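Local coordinates for protein putative ATPase Rv3679 (Mycobacterium tuberculosis H37Rv, PDB 6BS3) that works as one of the two subunits of the BagAB ATPase, which hydrolyses ATP and is required for resistance to nitric oxide and to elevated glycerol, at residues A[55-60]-A[91-96]; A[234-239]-A[311-316]; A[245-250]-A[290-295]. All blocks are in the same frame, centred on the assembly; numbering follows the deposited sequence.

Contact 1: A[55-60]-A[91-96]; sequences VEVEGR and LAIDIE
Glu56 O is gripped twice: by the backbone amide of Ile93 (Glu56 O to Ile93 N, 3.2 Å) and by a water that donates to it at 3.0 Å. The same water gives its other hydrogen to Ile93 O and accepts from Gly59 N, so it stitches the turn after one strand to the chain leaving the other, just where direct pairing stops. One step earlier Glu56 N donates to Leu91 O at 3.1 Å, nearly straight at 165°, and Val55 CA adds a weak C-H contact to the same oxygen.

The side chains part to the two sides of the sheet. On the Val55 side, Ile93 does the packing. Its chain runs out straight from a CG1 set beside the backbone N (chi1 -60°), and that carries CD1 obliquely across Val55 until it lies 3.6 Å from Val55 CG1. Val57 runs alongside Ile93, pointing the same way, with Val57 CG1 4.1 Å from Ile93 CD1. Leu137 and Ile141 of helix 130-146 cover this apolar patch.

On the Ala92 side, chi1 of 72° tucks Glu56 CG between its own backbone N and carbonyl carbon. From there the extended chain runs alongside Ala92, with Glu56 CG 3.9 Å from Ala92 CA. The buried carboxylate is satisfied at its end by two amides at the start of helix 62-66, OE2 by Gly62 N and OE1 by Ile63 N. The Glu56 side chain comes within about 6 Å of that of Ser35 and about 7 Å of the bound magnesium, near the site without touching the metal.

The neighbouring parallel strands 51-56 and 86-92 end here in loops on the side of the sheet where the nucleotide binds, as in P-loop NTPases of the ArsA family.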
# COMPACT_ATOMS: atom_id res chain seq x y z
N VAL A 55 4.23 19.32 -1.24
CA VAL A 55 5.45 18.62 -1.68
C VAL A 55 5.32 17.10 -1.72
O VAL A 55 4.84 16.51 -0.75
CB VAL A 55 6.65 19.04 -0.77
CG1 VAL A 55 7.96 18.38 -1.20
CG2 VAL A 55 6.81 20.56 -0.69
N GLU A 56 5.77 16.45 -2.81
CA GLU A 56 5.84 14.98 -2.86
C GLU A 56 7.31 14.59 -3.12
O GLU A 56 8.02 15.33 -3.79
CB GLU A 56 4.83 14.34 -3.80
CG GLU A 56 5.13 14.55 -5.28
CD GLU A 56 4.17 13.77 -6.13
OE1 GLU A 56 3.51 14.39 -6.99
OE2 GLU A 56 4.04 12.54 -5.92
N VAL A 57 7.79 13.49 -2.52
CA VAL A 57 9.23 13.16 -2.52
C VAL A 57 9.63 11.79 -3.16
O VAL A 57 10.82 11.48 -3.19
CB VAL A 57 9.75 13.23 -1.05
CG1 VAL A 57 9.47 14.60 -0.40
CG2 VAL A 57 9.17 12.11 -0.19
N GLU A 58 8.67 11.00 -3.69
CA GLU A 58 9.01 9.65 -4.17
C GLU A 58 9.07 9.49 -5.70
O GLU A 58 9.29 8.39 -6.19
CB GLU A 58 8.08 8.60 -3.54
CG GLU A 58 8.10 8.63 -2.02
CD GLU A 58 7.34 7.53 -1.30
OE1 GLU A 58 6.19 7.23 -1.69
OE2 GLU A 58 7.91 6.96 -0.34
N GLY A 59 8.88 10.58 -6.43
CA GLY A 59 8.91 10.58 -7.90
C GLY A 59 7.71 9.89 -8.53
O GLY A 59 7.73 9.61 -9.72
N ARG A 60 6.67 9.63 -7.74
CA ARG A 60 5.46 8.93 -8.15
C ARG A 60 4.42 9.79 -8.89
O ARG A 60 3.44 9.25 -9.39
CB ARG A 60 4.84 8.25 -6.92
CG ARG A 60 5.71 7.09 -6.41
CD ARG A 60 5.28 6.60 -5.04
NE ARG A 60 3.99 5.91 -5.10
CZ ARG A 60 3.15 5.79 -4.07
NH1 ARG A 60 3.46 6.31 -2.89
NH2 ARG A 60 2.00 5.16 -4.22
N LEU A 91 4.96 21.05 -5.60
CA LEU A 91 6.34 20.73 -5.93
C LEU A 91 6.58 19.21 -5.99
O LEU A 91 6.68 18.56 -4.95
CB LEU A 91 7.42 21.44 -5.08
CG LEU A 91 8.89 21.10 -5.48
CD1 LEU A 91 9.28 21.67 -6.88
CD2 LEU A 91 9.87 21.56 -4.41
N ALA A 92 6.63 18.64 -7.20
CA ALA A 92 6.95 17.22 -7.38
C ALA A 92 8.48 17.20 -7.47
O ALA A 92 9.04 17.65 -8.48
CB ALA A 92 6.32 16.68 -8.67
N ILE A 93 9.17 16.84 -6.36
CA ILE A 93 10.64 16.85 -6.36
C ILE A 93 11.18 15.79 -7.35
O ILE A 93 10.76 14.63 -7.31
CB ILE A 93 11.29 16.72 -4.95
CG1 ILE A 93 10.87 17.87 -4.00
CG2 ILE A 93 12.83 16.61 -5.05
CD1 ILE A 93 11.26 17.62 -2.45
N ASP A 94 12.05 16.22 -8.26
CA ASP A 94 12.72 15.38 -9.24
C ASP A 94 14.11 15.14 -8.62
O ASP A 94 14.91 16.07 -8.55
CB ASP A 94 12.79 16.13 -10.58
CG ASP A 94 13.49 15.46 -11.75
OD1 ASP A 94 14.43 14.67 -11.51
OD2 ASP A 94 13.13 15.75 -12.90
N ILE A 95 14.35 13.91 -8.10
CA ILE A 95 15.59 13.55 -7.40
C ILE A 95 16.84 13.71 -8.30
O ILE A 95 17.89 14.14 -7.82
CB ILE A 95 15.53 12.14 -6.72
CG1 ILE A 95 16.63 11.97 -5.64
CG2 ILE A 95 15.55 10.97 -7.72
CD1 ILE A 95 16.46 12.78 -4.42
N GLU A 96 16.69 13.41 -9.60
CA GLU A 96 17.76 13.53 -10.59
C GLU A 96 18.17 14.99 -10.76
O GLU A 96 19.35 15.30 -10.61
CB GLU A 96 17.35 12.85 -11.89
CG GLU A 96 18.28 13.10 -13.06
CD GLU A 96 18.33 12.00 -14.10
OE1 GLU A 96 19.15 12.12 -15.03
OE2 GLU A 96 17.54 11.02 -13.99
O HOH W 1 8.69 13.46 -6.08

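Contact 2: A[234-239]-A[311-316]; sequences IGSVIV and PRLELP
Leu313 lies alongside Ile238, both pointing the same way, with Leu313 CD1 3.9 Å from Ile238 CG1. The same methyl reaches back to the hydroxyl of Ser236, whose polar partner is Gly13 O. Further along, Leu315 crosses Ile238 at a slant, its CD1 meeting the other branch, Ile238 CG2, at 3.9 Å. Ile238 offers a different branch to each leucine, the CG1 methylene to Leu313 and the CG2 methyl to Leu315, because chi1 of -52° sets CG1 beside its own N and CG2 beside its carbonyl carbon.

Beneath these contacts runs a parallel ladder, from Val237 N to Pro311 O at 2.8 Å through to Leu315 N to Val239 O at 3.0 Å. It adds 312-316 as the outermost strand at this end of the chain's P-loop sheet, next to 234-242. On the opposite face the aliphatic part of Arg312 lies beside Val237, Arg312 CG to Val237 CB 3.8 Å, while its guanidinium goes on to a salt bridge with Asp306. Just before the edge strand, the ring of Pro311 rests against the neighbouring backbone, Pro311 CG 3.3 Å from Gly235 O. Farther along the chain, Pro316 O accepts a hydrogen bond from N6 of the ADP adenine.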
# COMPACT_ATOMS: atom_id res chain seq x y z
N ILE A 234 5.25 14.84 16.98
CA ILE A 234 4.01 14.23 16.51
C ILE A 234 2.94 15.33 16.50
O ILE A 234 2.86 16.14 17.43
CB ILE A 234 3.61 12.99 17.37
CG1 ILE A 234 4.76 11.92 17.46
CG2 ILE A 234 2.27 12.35 16.94
CD1 ILE A 234 5.38 11.48 16.13
N GLY A 235 2.15 15.37 15.44
CA GLY A 235 1.06 16.32 15.28
C GLY A 235 -0.26 15.67 15.63
O GLY A 235 -0.64 15.65 16.80
N SER A 236 -0.95 15.11 14.65
CA SER A 236 -2.26 14.48 14.86
C SER A 236 -2.32 13.09 14.24
O SER A 236 -1.62 12.80 13.27
CB SER A 236 -3.35 15.33 14.22
OG SER A 236 -3.65 16.52 14.93
N VAL A 237 -3.23 12.25 14.75
CA VAL A 237 -3.56 10.98 14.11
C VAL A 237 -4.85 11.31 13.31
O VAL A 237 -5.78 11.86 13.88
CB VAL A 237 -3.74 9.78 15.08
CG1 VAL A 237 -4.39 8.58 14.37
CG2 VAL A 237 -2.41 9.37 15.70
N ILE A 238 -4.85 11.07 12.00
CA ILE A 238 -6.00 11.35 11.15
C ILE A 238 -6.65 10.05 10.73
O ILE A 238 -6.07 9.29 9.95
CB ILE A 238 -5.62 12.27 9.94
CG1 ILE A 238 -4.87 13.54 10.41
CG2 ILE A 238 -6.86 12.60 9.07
CD1 ILE A 238 -4.26 14.52 9.26
N VAL A 239 -7.84 9.78 11.29
CA VAL A 239 -8.62 8.57 10.98
C VAL A 239 -9.46 8.86 9.76
O VAL A 239 -10.45 9.57 9.84
CB VAL A 239 -9.44 7.99 12.18
CG1 VAL A 239 -10.22 6.74 11.74
CG2 VAL A 239 -8.54 7.66 13.37
N PRO A 311 -3.58 14.18 19.62
CA PRO A 311 -4.85 14.61 19.02
C PRO A 311 -5.29 13.74 17.84
O PRO A 311 -4.47 13.22 17.07
CB PRO A 311 -4.61 16.06 18.59
CG PRO A 311 -3.17 16.29 18.74
CD PRO A 311 -2.54 15.23 19.55
N ARG A 312 -6.59 13.58 17.70
CA ARG A 312 -7.19 12.77 16.68
C ARG A 312 -8.22 13.52 15.87
O ARG A 312 -9.11 14.16 16.43
CB ARG A 312 -7.80 11.50 17.33
CG ARG A 312 -6.84 10.32 17.28
CD ARG A 312 -7.13 9.29 18.34
NE ARG A 312 -8.31 8.49 18.00
CZ ARG A 312 -8.82 7.56 18.80
NH1 ARG A 312 -8.26 7.30 19.97
NH2 ARG A 312 -9.88 6.86 18.41
N LEU A 313 -8.09 13.41 14.55
CA LEU A 313 -8.97 14.00 13.55
C LEU A 313 -9.67 12.84 12.82
O LEU A 313 -9.12 11.74 12.76
CB LEU A 313 -8.17 14.88 12.53
CG LEU A 313 -7.50 16.17 13.09
CD1 LEU A 313 -6.43 16.70 12.16
CD2 LEU A 313 -8.54 17.26 13.36
N GLU A 314 -10.89 13.09 12.30
CA GLU A 314 -11.71 12.10 11.59
C GLU A 314 -12.25 12.70 10.31
O GLU A 314 -12.85 13.77 10.33
CB GLU A 314 -12.92 11.65 12.44
CG GLU A 314 -12.63 11.01 13.79
CD GLU A 314 -12.16 11.97 14.86
OE1 GLU A 314 -12.59 13.14 14.84
OE2 GLU A 314 -11.35 11.54 15.72
N LEU A 315 -12.10 11.96 9.21
CA LEU A 315 -12.62 12.33 7.91
C LEU A 315 -13.65 11.30 7.45
O LEU A 315 -13.52 10.11 7.79
CB LEU A 315 -11.48 12.48 6.88
CG LEU A 315 -10.48 13.62 7.16
CD1 LEU A 315 -9.33 13.55 6.21
CD2 LEU A 315 -11.15 14.99 7.06
N PRO A 316 -14.69 11.72 6.71
CA PRO A 316 -15.68 10.75 6.22
C PRO A 316 -15.18 10.03 4.96
O PRO A 316 -14.07 10.29 4.46
CB PRO A 316 -16.89 11.63 5.91
CG PRO A 316 -16.27 12.92 5.40
CD PRO A 316 -15.01 13.09 6.23

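Contact 3: A[245-250]-A[290-295]; sequences AHLEPQ and QHATRI
His291 points the NE2 edge of its imidazole at the backbone carbonyl of Ala245. The bond from His291 NE2 to Ala245 O is modelled at 2.5 Å, a doubtful length. The oxygen lies near the ring plane, whereas from the carbonyl's side the nitrogen sits well above the C=O plane, 48° out of it and not on a lone pair. A chi1 of 169° swings the ring away from the histidine's own backbone N and off helix 278-302 toward the loop.

One helical turn on, Ile295 uses both branches on the same residue: its CD1 comes 4.1 Å from Ala245 CA, and its CG2 lies 4.2 Å from Ala245 CB. The third touch is looser, Leu247 CD1 to Ala292 CB at 4.3 Å. Leu247 reaches it with a chi1 of -92°, well off a staggered value, and Leu252 of helix 249-255 packs against both residues. Apolar side chains of the other protein chain also lie on His246, Leu247 and His291, placing the contact at the subunit interface.

For this hydrogen bond to form, NE2 must carry a proton; whether ND1 does too is not settled, but a charge on His246, whose ND1 lies 4.7 Å from His291 NE2, would probably disfavour one on His291 as well.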
# COMPACT_ATOMS: atom_id res chain seq x y z
N ALA A 245 -22.40 4.68 12.05
CA ALA A 245 -22.81 3.52 12.87
C ALA A 245 -24.26 3.14 12.63
O ALA A 245 -24.52 1.96 12.60
CB ALA A 245 -22.57 3.83 14.32
N HIS A 246 -25.17 4.11 12.63
CA HIS A 246 -26.63 4.01 12.34
C HIS A 246 -27.43 3.40 13.49
O HIS A 246 -28.62 3.26 13.34
CB HIS A 246 -26.96 3.29 11.03
CG HIS A 246 -26.86 4.15 9.84
ND1 HIS A 246 -26.32 3.71 8.68
CD2 HIS A 246 -27.21 5.42 9.64
CE1 HIS A 246 -26.35 4.67 7.80
NE2 HIS A 246 -26.89 5.72 8.36
N LEU A 247 -26.79 3.06 14.59
CA LEU A 247 -27.40 2.24 15.64
C LEU A 247 -26.92 2.84 16.94
O LEU A 247 -25.78 3.27 17.00
CB LEU A 247 -26.91 0.80 15.53
CG LEU A 247 -27.77 -0.14 14.69
CD1 LEU A 247 -27.22 -1.54 14.70
CD2 LEU A 247 -29.20 -0.14 15.17
N GLU A 248 -27.78 2.85 17.93
CA GLU A 248 -27.39 3.43 19.22
C GLU A 248 -26.46 2.43 19.96
O GLU A 248 -26.64 1.22 19.76
CB GLU A 248 -28.63 3.75 20.08
CG GLU A 248 -29.55 4.84 19.53
CD GLU A 248 -28.95 6.22 19.33
OE1 GLU A 248 -28.25 6.71 20.24
OE2 GLU A 248 -29.20 6.82 18.26
N PRO A 249 -25.50 2.89 20.81
CA PRO A 249 -24.56 1.96 21.47
C PRO A 249 -25.12 0.65 22.02
O PRO A 249 -24.48 -0.39 21.82
CB PRO A 249 -23.96 2.81 22.59
CG PRO A 249 -23.95 4.18 22.03
CD PRO A 249 -25.16 4.30 21.13
N GLN A 250 -26.29 0.67 22.68
CA GLN A 250 -26.91 -0.53 23.24
C GLN A 250 -27.45 -1.46 22.16
O GLN A 250 -27.23 -2.67 22.23
CB GLN A 250 -28.00 -0.16 24.27
CG GLN A 250 -27.44 0.25 25.62
CD GLN A 250 -28.54 0.44 26.63
OE1 GLN A 250 -29.16 1.51 26.71
NE2 GLN A 250 -28.80 -0.59 27.43
N GLN A 290 -24.61 -7.91 10.47
CA GLN A 290 -23.35 -7.82 9.73
C GLN A 290 -22.77 -6.42 9.77
O GLN A 290 -21.55 -6.29 9.89
CB GLN A 290 -23.52 -8.36 8.30
CG GLN A 290 -23.56 -9.89 8.28
CD GLN A 290 -23.96 -10.50 6.95
OE1 GLN A 290 -23.78 -9.91 5.89
NE2 GLN A 290 -24.49 -11.72 7.00
N HIS A 291 -23.62 -5.38 9.73
CA HIS A 291 -23.19 -3.99 9.83
C HIS A 291 -22.62 -3.74 11.24
O HIS A 291 -21.50 -3.24 11.37
CB HIS A 291 -24.37 -3.04 9.55
CG HIS A 291 -24.08 -1.61 9.89
ND1 HIS A 291 -23.49 -0.76 8.97
CD2 HIS A 291 -24.25 -0.95 11.05
CE1 HIS A 291 -23.35 0.39 9.59
NE2 HIS A 291 -23.79 0.33 10.85
N ALA A 292 -23.38 -4.13 12.28
CA ALA A 292 -23.01 -4.02 13.70
C ALA A 292 -21.74 -4.80 14.02
O ALA A 292 -20.94 -4.30 14.81
CB ALA A 292 -24.15 -4.50 14.58
N THR A 293 -21.52 -5.98 13.38
CA THR A 293 -20.29 -6.79 13.53
C THR A 293 -19.09 -6.02 12.94
O THR A 293 -17.99 -6.05 13.49
CB THR A 293 -20.47 -8.19 12.88
OG1 THR A 293 -21.63 -8.83 13.40
CG2 THR A 293 -19.25 -9.09 13.08
N ARG A 294 -19.31 -5.30 11.83
CA ARG A 294 -18.28 -4.49 11.19
C ARG A 294 -17.91 -3.27 12.05
O ARG A 294 -16.72 -3.01 12.23
CB ARG A 294 -18.69 -4.10 9.76
CG ARG A 294 -17.57 -3.43 8.98
CD ARG A 294 -18.06 -2.73 7.73
NE ARG A 294 -17.01 -1.88 7.17
CZ ARG A 294 -17.10 -1.25 6.01
NH1 ARG A 294 -18.18 -1.37 5.25
NH2 ARG A 294 -16.09 -0.49 5.58
N ILE A 295 -18.91 -2.56 12.61
CA ILE A 295 -18.72 -1.38 13.48
C ILE A 295 -17.96 -1.74 14.76
O ILE A 295 -17.00 -1.06 15.12
CB ILE A 295 -20.07 -0.63 13.78
CG1 ILE A 295 -20.86 -0.27 12.49
CG2 ILE A 295 -19.86 0.61 14.66
CD1 ILE A 295 -20.16 0.73 11.44

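How the contacts relate
Contacts 1 and 2 belong to one sheet, with centres 25 Å apart and nearest atoms about 14 Å apart, and they approach the nucleotide from different ends. Contact 1 lies near the magnesium, with the side chain of Glu56 about 9 Å from ADP; contact 2 is on the adenine side, the side chain of Leu315 being about 5 Å from the same ADP. Contact 3 stands off the sheet, 22 Å from contact 2 and 42 Å from contact 1, centre to centre. It joins parts of the excursion between strands 234-242 and 312-316, so contact 2 closes a loop that contains it. His246 remains about 12 Å from Pro316, side chain to side chain.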